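PDB 3K4U: binding component of ABC transporter from Wolinella succinogenes, which binds lysine between its two lobes and probably serves as the solute-capturing component of an ABC transporter for amino acids. Local coordinates for residues E6-L11 with K64-I69; T51-L56 with I68-T73. All blocks are in the same frame, centred on the assembly; numbering follows the deposited sequence.

Both contacts are largely buried and belong to the same lobe of a family 3 solute-binding protein, their centres about 10 Å apart. Contact 1 is sheet pairing: strand 6-11 beside 64-69, joined by backbone hydrogen bonds and one to the Asp66 carboxylate, with polar side chains at its Glu6 end. Contact 2 lies nearer the centre of the chain, where loops following strands 45-50 and 67-68 meet by van der Waals packing; one offers an indole face and the other backbone and hydroxyl groups to bound lysine. Ile68 and Ile69 are shared, so strand 67-68 runs directly into the binding loop of contact 2. Leu11 O to Thr51 N (2.8 Å), a probable hydrogen bond, ties the other segments.

Contact 1: E6-L11 with K64-I69; sequences ELRVGL and KFDIII
Leu7 rests its CD1 against Asp66 CB at 3.9 Å, and helix 30-41 packs on this leucine through Met38. At Arg8 the backbone is gripped twice by one residue: Arg8 N gives a nearly straight hydrogen bond (170°) to Asp66 OD2, reaching it on the anti side and out of the carboxylate plane, while Asp66 N returns one to Arg8 O at 2.9 Å. Asp66 CG stands beside its own backbone N (chi1 -57°), which brings OD2 into line with the Arg8 N-H. The Arg8 chain bends at chi3 and leaves Asp66 OD1 over one face of its guanidinium, a long salt bridge of charges only (Arg8 NH1 to Asp66 OD1 3.9 Å); Arg8 NH2 is hydrogen-bonded to Glu63 O. Val9 lies alongside Ile67, CG2 to CG2 3.8 Å, and its CG1 meets Ile69 CG1. Gly10 sets its CA over the centre of the Phe65 ring, 3.6 Å from the centroid, where a CB would probably run into the ring. Gly10 N bonds Ile67 O at 3.2 Å, and Ile69 N weakly reaches Gly10 O. This is parallel pairing within the run 45-50, 6-11, 67-68, the 2-1-3 start of the lobe sheet in type II periplasmic binding proteins.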
# COMPACT_ATOMS: atom_id res chain seq x y z
N GLU E 6 -37.15 -17.63 15.75
CA GLU E 6 -37.29 -16.52 14.80
C GLU E 6 -36.40 -15.35 15.20
O GLU E 6 -36.09 -15.17 16.37
CB GLU E 6 -38.74 -16.06 14.68
CG GLU E 6 -39.39 -15.54 15.97
CD GLU E 6 -40.91 -15.29 15.82
OE1 GLU E 6 -41.51 -15.61 14.74
OE2 GLU E 6 -41.51 -14.76 16.78
N LEU E 7 -35.99 -14.57 14.21
CA LEU E 7 -35.25 -13.38 14.50
C LEU E 7 -36.21 -12.21 14.51
O LEU E 7 -36.74 -11.85 13.48
CB LEU E 7 -34.15 -13.16 13.45
CG LEU E 7 -33.40 -11.84 13.62
CD1 LEU E 7 -32.67 -11.82 14.96
CD2 LEU E 7 -32.51 -11.57 12.43
N ARG E 8 -36.37 -11.59 15.67
CA ARG E 8 -37.31 -10.47 15.84
C ARG E 8 -36.64 -9.10 15.73
O ARG E 8 -35.76 -8.76 16.53
CB ARG E 8 -38.00 -10.59 17.20
CG ARG E 8 -38.61 -11.97 17.42
CD ARG E 8 -39.52 -12.01 18.62
NE ARG E 8 -38.87 -12.52 19.83
CZ ARG E 8 -38.54 -11.78 20.89
NH1 ARG E 8 -37.98 -12.35 21.96
NH2 ARG E 8 -38.80 -10.48 20.90
N VAL E 9 -37.06 -8.32 14.74
CA VAL E 9 -36.44 -7.03 14.47
C VAL E 9 -37.38 -5.85 14.64
O VAL E 9 -38.40 -5.74 13.92
CB VAL E 9 -35.92 -6.94 13.03
CG1 VAL E 9 -35.06 -5.65 12.85
CG2 VAL E 9 -35.12 -8.19 12.67
N GLY E 10 -37.01 -4.94 15.55
CA GLY E 10 -37.72 -3.68 15.75
C GLY E 10 -37.28 -2.60 14.77
O GLY E 10 -36.08 -2.46 14.49
N LEU E 11 -38.25 -1.85 14.26
CA LEU E 11 -38.01 -0.77 13.32
C LEU E 11 -39.20 0.13 13.24
O LEU E 11 -40.30 -0.25 13.62
CB LEU E 11 -37.62 -1.26 11.92
CG LEU E 11 -38.17 -2.47 11.19
CD1 LEU E 11 -39.69 -2.59 11.36
CD2 LEU E 11 -37.83 -2.37 9.73
N LYS E 64 -38.61 -7.34 23.99
CA LYS E 64 -39.59 -7.31 22.90
C LYS E 64 -38.98 -7.72 21.54
O LYS E 64 -39.70 -8.25 20.70
CB LYS E 64 -40.22 -5.93 22.77
CG LYS E 64 -41.33 -5.59 23.79
CD LYS E 64 -41.23 -4.11 24.14
CE LYS E 64 -42.44 -3.56 24.83
NZ LYS E 64 -42.90 -4.47 25.89
N PHE E 65 -37.68 -7.43 21.31
CA PHE E 65 -36.97 -7.94 20.11
C PHE E 65 -35.47 -8.23 20.28
O PHE E 65 -34.92 -8.05 21.34
CB PHE E 65 -37.26 -7.13 18.87
CG PHE E 65 -37.58 -5.70 19.13
CD1 PHE E 65 -36.60 -4.73 19.05
CD2 PHE E 65 -38.87 -5.31 19.39
CE1 PHE E 65 -36.89 -3.38 19.27
CE2 PHE E 65 -39.18 -3.99 19.62
CZ PHE E 65 -38.18 -3.01 19.55
N ASP E 66 -34.82 -8.70 19.22
CA ASP E 66 -33.44 -9.17 19.31
C ASP E 66 -32.40 -8.14 18.85
O ASP E 66 -31.28 -8.09 19.39
CB ASP E 66 -33.31 -10.49 18.59
CG ASP E 66 -34.29 -11.54 19.14
OD1 ASP E 66 -34.45 -11.57 20.38
OD2 ASP E 66 -34.91 -12.31 18.36
N ILE E 67 -32.80 -7.30 17.90
CA ILE E 67 -31.90 -6.38 17.20
C ILE E 67 -32.74 -5.23 16.64
O ILE E 67 -33.94 -5.39 16.41
CB ILE E 67 -31.18 -7.15 16.06
CG1 ILE E 67 -30.09 -6.31 15.35
CG2 ILE E 67 -32.19 -7.70 15.09
CD1 ILE E 67 -29.10 -7.09 14.53
N ILE E 68 -32.14 -4.05 16.45
CA ILE E 68 -32.81 -2.87 15.87
C ILE E 68 -32.16 -2.58 14.53
O ILE E 68 -30.99 -2.23 14.46
CB ILE E 68 -32.54 -1.62 16.73
CG1 ILE E 68 -33.30 -1.66 18.06
CG2 ILE E 68 -32.91 -0.33 15.98
CD1 ILE E 68 -33.08 -0.38 18.87
N ILE E 69 -32.89 -2.72 13.44
CA ILE E 69 -32.32 -2.37 12.16
C ILE E 69 -33.24 -1.32 11.58
O ILE E 69 -34.13 -1.60 10.80
CB ILE E 69 -32.17 -3.59 11.25
CG1 ILE E 69 -31.44 -4.71 11.98
CG2 ILE E 69 -31.34 -3.27 10.02
CD1 ILE E 69 -31.48 -6.02 11.22

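Contact 2: T51-L56 with I68-T73. With LYS (lysine), chain K.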
# COMPACT_ATOMS: atom_id res chain seq x y z
N THR E 51 -42.30 -0.42 15.63
CA THR E 51 -42.26 0.18 16.97
C THR E 51 -42.14 1.64 16.71
O THR E 51 -41.65 2.00 15.68
CB THR E 51 -41.02 -0.32 17.74
OG1 THR E 51 -40.94 -1.76 17.61
CG2 THR E 51 -41.05 0.08 19.27
N SER E 52 -42.63 2.49 17.59
CA SER E 52 -42.45 3.92 17.41
C SER E 52 -41.06 4.18 17.94
O SER E 52 -40.52 3.33 18.64
CB SER E 52 -43.51 4.75 18.16
OG SER E 52 -43.31 4.63 19.54
N TRP E 53 -40.50 5.34 17.60
CA TRP E 53 -39.06 5.57 17.71
C TRP E 53 -38.55 5.57 19.15
O TRP E 53 -37.48 5.00 19.46
CB TRP E 53 -38.64 6.85 16.97
CG TRP E 53 -37.21 7.05 17.06
CD1 TRP E 53 -36.53 7.82 17.96
CD2 TRP E 53 -36.22 6.40 16.25
NE1 TRP E 53 -35.18 7.70 17.75
CE2 TRP E 53 -34.96 6.84 16.71
CE3 TRP E 53 -36.28 5.50 15.18
CZ2 TRP E 53 -33.76 6.41 16.14
CZ3 TRP E 53 -35.08 5.06 14.61
CH2 TRP E 53 -33.84 5.52 15.09
N ASP E 54 -39.30 6.18 20.05
CA ASP E 54 -38.86 6.34 21.41
C ASP E 54 -38.99 5.05 22.18
O ASP E 54 -38.69 5.00 23.39
CB ASP E 54 -39.65 7.47 22.09
CG ASP E 54 -41.16 7.20 22.17
OD1 ASP E 54 -41.76 7.61 23.20
OD2 ASP E 54 -41.78 6.61 21.24
N GLY E 55 -39.43 3.99 21.48
CA GLY E 55 -39.70 2.68 22.07
C GLY E 55 -38.80 1.59 21.49
O GLY E 55 -38.82 0.46 21.91
N LEU E 56 -37.99 1.93 20.51
CA LEU E 56 -37.00 0.96 19.98
C LEU E 56 -35.98 0.49 21.01
O LEU E 56 -35.85 -0.71 21.24
CB LEU E 56 -36.27 1.52 18.78
CG LEU E 56 -37.09 1.59 17.50
CD1 LEU E 56 -36.26 2.31 16.46
CD2 LEU E 56 -37.47 0.23 16.96
N ILE E 68 -32.14 -4.05 16.45
CA ILE E 68 -32.81 -2.87 15.87
C ILE E 68 -32.16 -2.58 14.53
O ILE E 68 -30.99 -2.23 14.46
CB ILE E 68 -32.54 -1.62 16.73
CG1 ILE E 68 -33.30 -1.66 18.06
CG2 ILE E 68 -32.91 -0.33 15.98
CD1 ILE E 68 -33.08 -0.38 18.87
N ILE E 69 -32.89 -2.72 13.44
CA ILE E 69 -32.32 -2.37 12.16
C ILE E 69 -33.24 -1.32 11.58
O ILE E 69 -34.13 -1.60 10.80
CB ILE E 69 -32.17 -3.59 11.25
CG1 ILE E 69 -31.44 -4.71 11.98
CG2 ILE E 69 -31.34 -3.27 10.02
CD1 ILE E 69 -31.48 -6.02 11.22
N SER E 70 -33.00 -0.08 12.00
CA SER E 70 -33.88 1.04 11.76
C SER E 70 -33.10 2.26 11.34
O SER E 70 -33.53 3.37 11.55
CB SER E 70 -34.65 1.36 13.04
OG SER E 70 -35.96 1.82 12.71
N GLY E 71 -31.92 2.05 10.77
CA GLY E 71 -31.11 3.17 10.29
C GLY E 71 -30.72 4.08 11.41
O GLY E 71 -30.80 5.27 11.30
N MSE E 72 -30.29 3.50 12.51
CA MSE E 72 -30.09 4.24 13.72
C MSE E 72 -28.64 4.65 13.85
O MSE E 72 -27.72 3.86 13.57
CB MSE E 72 -30.51 3.38 14.91
CG MSE E 72 -30.05 3.93 16.23
SE MSE E 72 -30.82 2.93 17.70
CE MSE E 72 -29.99 1.25 17.19
N THR E 73 -28.45 5.90 14.27
CA THR E 73 -27.14 6.53 14.40
C THR E 73 -26.45 5.90 15.60
O THR E 73 -27.08 5.66 16.62
CB THR E 73 -27.33 8.04 14.61
OG1 THR E 73 -27.76 8.63 13.38
CG2 THR E 73 -26.05 8.75 15.10
N LYS K . -30.47 8.40 11.92
CA LYS K . -31.72 8.83 12.51
C LYS K . -31.59 8.68 14.01
O LYS K . -30.90 7.78 14.47
CB LYS K . -32.88 7.97 12.00
CG LYS K . -34.24 8.60 12.11
CD LYS K . -35.28 7.57 12.40
CE LYS K . -36.70 8.08 12.17
NZ LYS K . -37.70 6.98 12.13
OXT LYS K . -32.18 9.43 14.78
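The lysine pocket of this binding protein is walled here by Trp53 and residues 71-73, with Ser70 at the indole edge. The Trp53 indole lies along the ligand's aliphatic chain: LYS CD sits over one face, offset toward the rim and 3.4 Å from Trp53 CZ3. The ring stretches from its own loop to the facing one because chi1 (-179°) sets CG anti to the backbone N. Its benzene edge meets that loop, Ser70 O lying in the ring plane 3.8 Å from CZ3, while Met72, a selenomethionine in the crystal, brings CB to 4.0 Å from Trp53 CH2. Replacing Trp53 by an alanine would probably take the flat support from the ligand's methylene chain and open a gap beside Ser70 and Met72. On the side of the indole plane away from the ligand, Leu56 at the start of helix 56-61 points its CD1 at Ser70 CB and OG, a hydroxyl bonded to Glu12 N, and Leu56 CB packs on Ile68 CD1 at 3.7 Å. As in other periplasmic amino-acid binding proteins, loops at the ends of the strands face the cleft between the lobes. Here the one after strand 67-68 grips the ligand's backbone end: its ammonium N donates to Gly71 O at 3.2 Å and to Thr73 OG1 at 3.1 Å, while Thr73 N gives a fairly straight bond (164°) to LYS O. Gly71 has positive phi (63°), a backbone shape most side chains disfavour. Thr73 OG1 is further bonded to Ser125 OG, and Glu12, Arg78, Ser125 and Asp163 add further hydrogen bonds to the lysine.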